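Local coordinates for protein branched-chain amino acid aminotransferase (Thermoproteus uzoniensis, PDB 5CE8) that uses pyridoxal 5'-phosphate to transfer amino groups between branched-chain L-amino acids and 2-oxoglutarate, consistent with a role in isoleucine and valine biosynthesis, at residues P34-A48 / D101-I115. Numbering follows the deposited sequence.
Sequences PSLNYGFGVFEGIRA and DLYIRPVAYISKPQI
Val42 and Ala108 form an antiparallel hydrogen-bonded pair, joined by Val42 N to Ala108 O (2.9 Å) and Ala108 N to Val42 O. Two further such pairs, Ile46 with Ile104 and Ala48 with Leu102, extend the ladder; Ile104 N reaches Ile46 O at 2.6 Å. Between the Val42 and Ile46 pairs the regular ladder lapses at Glu44-Gly45: Glu44 N still donates to Pro106 O (3.0 Å), but Pro106 has no N-H to return. Arg105, bent at chi2 and chi3, instead brings NE to a weak bond with Glu44 O, while NH2 donates in the guanidinium plane to Tyr103 OH (2.8 Å). Phe43 CD2 lies over one face of that guanidinium, the two planes inclined by 52°.

On the sheet face carrying Val42, Ile46 and Ala108, Val42 CG2 meets Ala108 CB at 3.6 Å. Ile46 and Pro106 side chains cross at about a right angle, CD1 touching CG (4.1 Å). Beyond the strands, Ser35 OG accepts a straight bond from Ile110 N (2.8 Å), and Ile110 CD1 meets the edge of the Phe40 ring at CD2 (3.7 Å).

At the irregular point Arg105 NH1 bonds Asn37 and Tyr38 of the second subunit. The Glu44 carboxylate hydrogen-bonds His63 and salt-bridges Arg66, both pyridoxal phosphate ligands, consistent with a second-shell role in positioning them.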
loop_
_atom_site.group_PDB
_atom_site.type_symbol
_atom_site.label_atom_id
_atom_site.label_comp_id
_atom_site.label_asym_id
_atom_site.label_seq_id
_atom_site.Cartn_x
_atom_site.Cartn_y
_atom_site.Cartn_z
ATOM N N PRO A 34 -23.010 -22.834 6.794
ATOM C CA PRO A 34 -22.017 -21.899 6.272
ATOM C C PRO A 34 -21.699 -20.725 7.266
ATOM O O PRO A 34 -20.650 -20.129 7.155
ATOM C CB PRO A 34 -22.606 -21.428 4.953
ATOM C CG PRO A 34 -24.116 -21.463 5.209
ATOM C CD PRO A 34 -24.322 -22.695 6.136
ATOM N N SER A 35 -22.495 -20.483 8.326
ATOM C CA SER A 35 -22.083 -19.514 9.313
ATOM C C SER A 35 -20.963 -19.955 10.198
ATOM O O SER A 35 -20.136 -19.108 10.552
ATOM C CB SER A 35 -23.268 -18.979 10.126
ATOM O OG SER A 35 -24.197 -18.485 9.192
ATOM N N LEU A 36 -20.919 -21.240 10.526
ATOM C CA LEU A 36 -19.856 -21.803 11.257
ATOM C C LEU A 36 -18.582 -22.040 10.459
ATOM O O LEU A 36 -17.495 -21.716 10.897
ATOM C CB LEU A 36 -20.264 -23.095 11.862
ATOM C CG LEU A 36 -19.280 -23.797 12.782
ATOM C CD1 LEU A 36 -19.005 -22.927 13.975
ATOM C CD2 LEU A 36 -19.778 -25.149 13.241
ATOM N N ASN A 37 -18.771 -22.495 9.246
ATOM C CA ASN A 37 -17.666 -22.966 8.448
ATOM C C ASN A 37 -16.997 -21.808 7.671
ATOM O O ASN A 37 -15.851 -21.953 7.289
ATOM C CB ASN A 37 -18.162 -23.986 7.425
ATOM C CG ASN A 37 -18.371 -25.375 7.992
ATOM O OD1 ASN A 37 -17.575 -26.295 7.698
ATOM N ND2 ASN A 37 -19.461 -25.564 8.773
ATOM N N TYR A 38 -17.714 -20.698 7.434
ATOM C CA TYR A 38 -17.237 -19.565 6.585
ATOM C C TYR A 38 -17.375 -18.105 7.169
ATOM O O TYR A 38 -17.186 -17.127 6.425
ATOM C CB TYR A 38 -17.974 -19.607 5.250
ATOM C CG TYR A 38 -17.931 -20.941 4.580
ATOM C CD1 TYR A 38 -16.729 -21.663 4.389
ATOM C CD2 TYR A 38 -19.092 -21.495 4.072
ATOM C CE1 TYR A 38 -16.744 -22.916 3.778
ATOM C CE2 TYR A 38 -19.120 -22.738 3.503
ATOM C CZ TYR A 38 -17.982 -23.449 3.318
ATOM O OH TYR A 38 -18.148 -24.670 2.673
ATOM N N GLY A 39 -17.710 -17.992 8.460
ATOM C CA GLY A 39 -17.901 -16.722 9.193
ATOM C C GLY A 39 -18.908 -15.775 8.556
ATOM O O GLY A 39 -18.741 -14.584 8.574
ATOM N N PHE A 40 -20.016 -16.317 8.078
ATOM C CA PHE A 40 -21.073 -15.558 7.524
ATOM C C PHE A 40 -22.262 -15.429 8.499
ATOM O O PHE A 40 -23.238 -16.284 8.522
ATOM C CB PHE A 40 -21.532 -16.211 6.262
ATOM C CG PHE A 40 -22.434 -15.333 5.459
ATOM C CD1 PHE A 40 -21.908 -14.276 4.740
ATOM C CD2 PHE A 40 -23.796 -15.588 5.335
ATOM C CE1 PHE A 40 -22.736 -13.470 3.944
ATOM C CE2 PHE A 40 -24.663 -14.715 4.582
ATOM C CZ PHE A 40 -24.115 -13.651 3.899
ATOM N N GLY A 41 -22.124 -14.412 9.356
ATOM C CA GLY A 41 -23.062 -14.111 10.419
ATOM C C GLY A 41 -22.910 -12.644 10.759
ATOM O O GLY A 41 -21.939 -11.962 10.287
ATOM N N VAL A 42 -23.845 -12.152 11.532
ATOM C CA VAL A 42 -23.660 -10.903 12.277
ATOM C C VAL A 42 -24.036 -11.088 13.746
ATOM O O VAL A 42 -24.863 -11.981 14.097
ATOM C CB VAL A 42 -24.427 -9.761 11.646
ATOM C CG1 VAL A 42 -23.968 -9.611 10.234
ATOM C CG2 VAL A 42 -25.908 -9.947 11.647
ATOM N N PHE A 43 -23.555 -10.175 14.584
ATOM C CA PHE A 43 -23.923 -10.219 15.991
ATOM C C PHE A 43 -24.006 -8.796 16.535
ATOM O O PHE A 43 -23.719 -7.807 15.815
ATOM C CB PHE A 43 -22.969 -11.074 16.813
ATOM C CG PHE A 43 -21.547 -10.580 16.828
ATOM C CD1 PHE A 43 -20.691 -10.839 15.754
ATOM C CD2 PHE A 43 -21.078 -9.863 17.900
ATOM C CE1 PHE A 43 -19.388 -10.297 15.767
ATOM C CE2 PHE A 43 -19.756 -9.414 17.990
ATOM C CZ PHE A 43 -18.932 -9.618 16.922
ATOM N N GLU A 44 -24.392 -8.735 17.800
ATOM C CA GLU A 44 -24.447 -7.517 18.617
ATOM C C GLU A 44 -24.036 -7.763 20.055
ATOM O O GLU A 44 -23.901 -8.905 20.530
ATOM C CB GLU A 44 -25.849 -6.935 18.641
ATOM C CG GLU A 44 -26.154 -5.980 17.501
ATOM C CD GLU A 44 -25.232 -4.770 17.471
ATOM O OE1 GLU A 44 -24.938 -4.303 16.362
ATOM O OE2 GLU A 44 -24.796 -4.378 18.561
ATOM N N GLY A 45 -23.888 -6.674 20.796
ATOM C CA GLY A 45 -23.547 -6.755 22.217
ATOM C C GLY A 45 -24.379 -5.669 22.840
ATOM O O GLY A 45 -24.401 -4.554 22.312
ATOM N N ILE A 46 -25.189 -6.046 23.821
ATOM C CA ILE A 46 -26.083 -5.081 24.450
ATOM C C ILE A 46 -26.014 -5.314 25.920
ATOM O O ILE A 46 -26.072 -6.463 26.350
ATOM C CB ILE A 46 -27.518 -5.213 24.019
ATOM C CG1 ILE A 46 -27.617 -5.206 22.475
ATOM C CG2 ILE A 46 -28.361 -4.109 24.687
ATOM C CD1 ILE A 46 -29.019 -5.559 21.876
ATOM N N ARG A 47 -25.923 -4.233 26.686
ATOM C CA ARG A 47 -26.017 -4.377 28.143
ATOM C C ARG A 47 -27.324 -3.942 28.752
ATOM O O ARG A 47 -28.012 -3.078 28.237
ATOM C CB ARG A 47 -24.869 -3.636 28.836
ATOM C CG ARG A 47 -23.582 -4.420 28.846
ATOM C CD ARG A 47 -22.422 -3.594 29.345
ATOM N NE ARG A 47 -22.344 -3.897 30.714
ATOM C CZ ARG A 47 -21.295 -4.321 31.378
ATOM N NH1 ARG A 47 -20.062 -4.360 30.863
ATOM N NH2 ARG A 47 -21.530 -4.633 32.653
ATOM N N ALA A 48 -27.621 -4.543 29.910
ATOM C CA ALA A 48 -28.723 -4.125 30.718
ATOM C C ALA A 48 -28.133 -3.906 32.017
ATOM O O ALA A 48 -27.316 -4.696 32.461
ATOM C CB ALA A 48 -29.764 -5.211 30.816
ATOM N N ASP A 101 -27.018 -6.920 36.295
ATOM C CA ASP A 101 -26.288 -6.503 35.065
ATOM C C ASP A 101 -26.078 -7.726 34.167
ATOM O O ASP A 101 -25.693 -8.843 34.631
ATOM C CB ASP A 101 -24.914 -5.897 35.370
ATOM C CG ASP A 101 -24.985 -4.599 36.098
ATOM O OD1 ASP A 101 -26.095 -4.116 36.269
ATOM O OD2 ASP A 101 -23.906 -4.112 36.561
ATOM N N LEU A 102 -26.403 -7.514 32.904
ATOM C CA LEU A 102 -26.331 -8.514 31.848
ATOM C C LEU A 102 -25.595 -7.977 30.629
ATOM O O LEU A 102 -25.595 -6.775 30.424
ATOM C CB LEU A 102 -27.719 -8.843 31.352
ATOM C CG LEU A 102 -28.799 -9.342 32.312
ATOM C CD1 LEU A 102 -30.128 -9.533 31.521
ATOM C CD2 LEU A 102 -28.310 -10.585 33.061
ATOM N N TYR A 103 -24.977 -8.897 29.901
ATOM C CA TYR A 103 -24.598 -8.749 28.512
ATOM C C TYR A 103 -25.528 -9.644 27.709
ATOM O O TYR A 103 -25.697 -10.824 27.981
ATOM C CB TYR A 103 -23.169 -9.187 28.360
ATOM C CG TYR A 103 -22.601 -8.959 26.996
ATOM C CD1 TYR A 103 -22.707 -9.939 26.014
ATOM C CD2 TYR A 103 -21.933 -7.781 26.685
ATOM C CE1 TYR A 103 -22.180 -9.749 24.764
ATOM C CE2 TYR A 103 -21.398 -7.576 25.411
ATOM C CZ TYR A 103 -21.477 -8.586 24.485
ATOM O OH TYR A 103 -21.028 -8.386 23.195
ATOM N N ILE A 104 -26.171 -9.053 26.744
ATOM C CA ILE A 104 -27.079 -9.708 25.831
ATOM C C ILE A 104 -26.409 -9.879 24.400
ATOM O O ILE A 104 -25.906 -8.908 23.786
ATOM C CB ILE A 104 -28.334 -8.837 25.728
ATOM C CG1 ILE A 104 -29.063 -8.712 27.124
ATOM C CG2 ILE A 104 -29.314 -9.402 24.717
ATOM C CD1 ILE A 104 -29.746 -7.359 27.267
ATOM N N ARG A 105 -26.363 -11.104 23.926
ATOM C CA ARG A 105 -25.810 -11.405 22.611
ATOM C C ARG A 105 -26.830 -11.878 21.543
ATOM O O ARG A 105 -27.276 -13.086 21.588
ATOM C CB ARG A 105 -24.861 -12.539 22.784
ATOM C CG ARG A 105 -24.271 -13.049 21.462
ATOM C CD ARG A 105 -23.551 -12.043 20.554
ATOM N NE ARG A 105 -22.470 -11.244 21.118
ATOM C CZ ARG A 105 -21.199 -11.599 21.228
ATOM N NH1 ARG A 105 -20.717 -12.804 20.890
ATOM N NH2 ARG A 105 -20.366 -10.723 21.731
ATOM N N PRO A 106 -27.234 -10.970 20.642
ATOM C CA PRO A 106 -28.005 -11.368 19.461
ATOM C C PRO A 106 -27.028 -11.868 18.436
ATOM O O PRO A 106 -26.015 -11.174 18.165
ATOM C CB PRO A 106 -28.678 -10.091 18.978
ATOM C CG PRO A 106 -28.526 -9.155 20.001
ATOM C CD PRO A 106 -27.403 -9.561 20.929
ATOM N N VAL A 107 -27.287 -13.052 17.880
ATOM C CA VAL A 107 -26.512 -13.606 16.874
ATOM C C VAL A 107 -27.403 -14.068 15.734
ATOM O O VAL A 107 -28.356 -14.786 15.947
ATOM C CB VAL A 107 -25.554 -14.691 17.334
ATOM C CG1 VAL A 107 -26.212 -15.800 18.067
ATOM C CG2 VAL A 107 -24.728 -15.195 16.173
ATOM N N ALA A 108 -27.147 -13.532 14.553
ATOM C CA ALA A 108 -27.796 -13.912 13.318
ATOM C C ALA A 108 -26.878 -14.781 12.425
ATOM O O ALA A 108 -25.769 -14.301 11.992
ATOM C CB ALA A 108 -28.077 -12.676 12.504
ATOM N N TYR A 109 -27.415 -15.902 11.935
ATOM C CA TYR A 109 -26.596 -16.960 11.250
ATOM C C TYR A 109 -27.513 -17.932 10.503
ATOM O O TYR A 109 -28.709 -17.938 10.707
ATOM C CB TYR A 109 -25.775 -17.740 12.303
ATOM C CG TYR A 109 -26.729 -18.417 13.222
ATOM C CD1 TYR A 109 -27.286 -17.723 14.280
ATOM C CD2 TYR A 109 -27.247 -19.652 12.915
ATOM C CE1 TYR A 109 -28.257 -18.321 15.132
ATOM C CE2 TYR A 109 -28.186 -20.259 13.765
ATOM C CZ TYR A 109 -28.728 -19.586 14.866
ATOM O OH TYR A 109 -29.763 -20.163 15.673
ATOM N N ILE A 110 -26.937 -18.758 9.626
ATOM C CA ILE A 110 -27.691 -19.633 8.822
ATOM C C ILE A 110 -27.843 -21.016 9.555
ATOM O O ILE A 110 -26.852 -21.609 9.933
ATOM C CB ILE A 110 -27.053 -19.748 7.428
ATOM C CG1 ILE A 110 -27.287 -18.428 6.684
ATOM C CG2 ILE A 110 -27.643 -20.949 6.652
ATOM C CD1 ILE A 110 -26.360 -18.182 5.518
ATOM N N SER A 111 -29.087 -21.452 9.794
ATOM C CA SER A 111 -29.345 -22.692 10.483
ATOM C C SER A 111 -29.346 -23.915 9.483
ATOM O O SER A 111 -29.270 -25.017 9.906
ATOM C CB SER A 111 -30.661 -22.558 11.277
ATOM O OG SER A 111 -31.696 -22.432 10.358
ATOM N N LYS A 112 -29.403 -23.685 8.180
ATOM C CA LYS A 112 -29.300 -24.751 7.195
ATOM C C LYS A 112 -27.812 -25.243 6.980
ATOM O O LYS A 112 -26.895 -24.464 6.958
ATOM C CB LYS A 112 -29.920 -24.236 5.891
ATOM C CG LYS A 112 -29.928 -25.225 4.734
ATOM C CD LYS A 112 -30.122 -24.560 3.371
ATOM C CE LYS A 112 -29.102 -25.110 2.378
ATOM N NZ LYS A 112 -29.266 -24.673 0.948
ATOM N N PRO A 113 -27.570 -26.556 6.857
ATOM C CA PRO A 113 -26.249 -27.039 6.412
ATOM C C PRO A 113 -25.949 -26.687 4.935
ATOM O O PRO A 113 -26.803 -26.849 4.106
ATOM C CB PRO A 113 -26.350 -28.565 6.604
ATOM C CG PRO A 113 -27.815 -28.883 6.763
ATOM C CD PRO A 113 -28.547 -27.637 7.117
ATOM N N GLN A 114 -24.777 -26.143 4.596
ATOM C CA GLN A 114 -24.494 -25.828 3.177
ATOM C C GLN A 114 -23.001 -25.722 3.009
ATOM O O GLN A 114 -22.375 -24.923 3.631
ATOM C CB GLN A 114 -25.168 -24.534 2.718
ATOM C CG GLN A 114 -24.928 -24.198 1.249
ATOM C CD GLN A 114 -25.680 -22.994 0.794
ATOM O OE1 GLN A 114 -26.891 -22.980 0.901
ATOM N NE2 GLN A 114 -24.978 -21.929 0.304
ATOM N N ILE A 115 -22.444 -26.582 2.193
ATOM C CA ILE A 115 -21.045 -26.493 1.788
ATOM C C ILE A 115 -20.752 -25.320 0.835
ATOM O O ILE A 115 -19.636 -24.726 0.832
ATOM C CB ILE A 115 -20.683 -27.813 1.054
ATOM C CG1 ILE A 115 -20.964 -29.021 1.987
ATOM C CG2 ILE A 115 -19.250 -27.768 0.527
ATOM C CD1 ILE A 115 -20.291 -28.933 3.381
#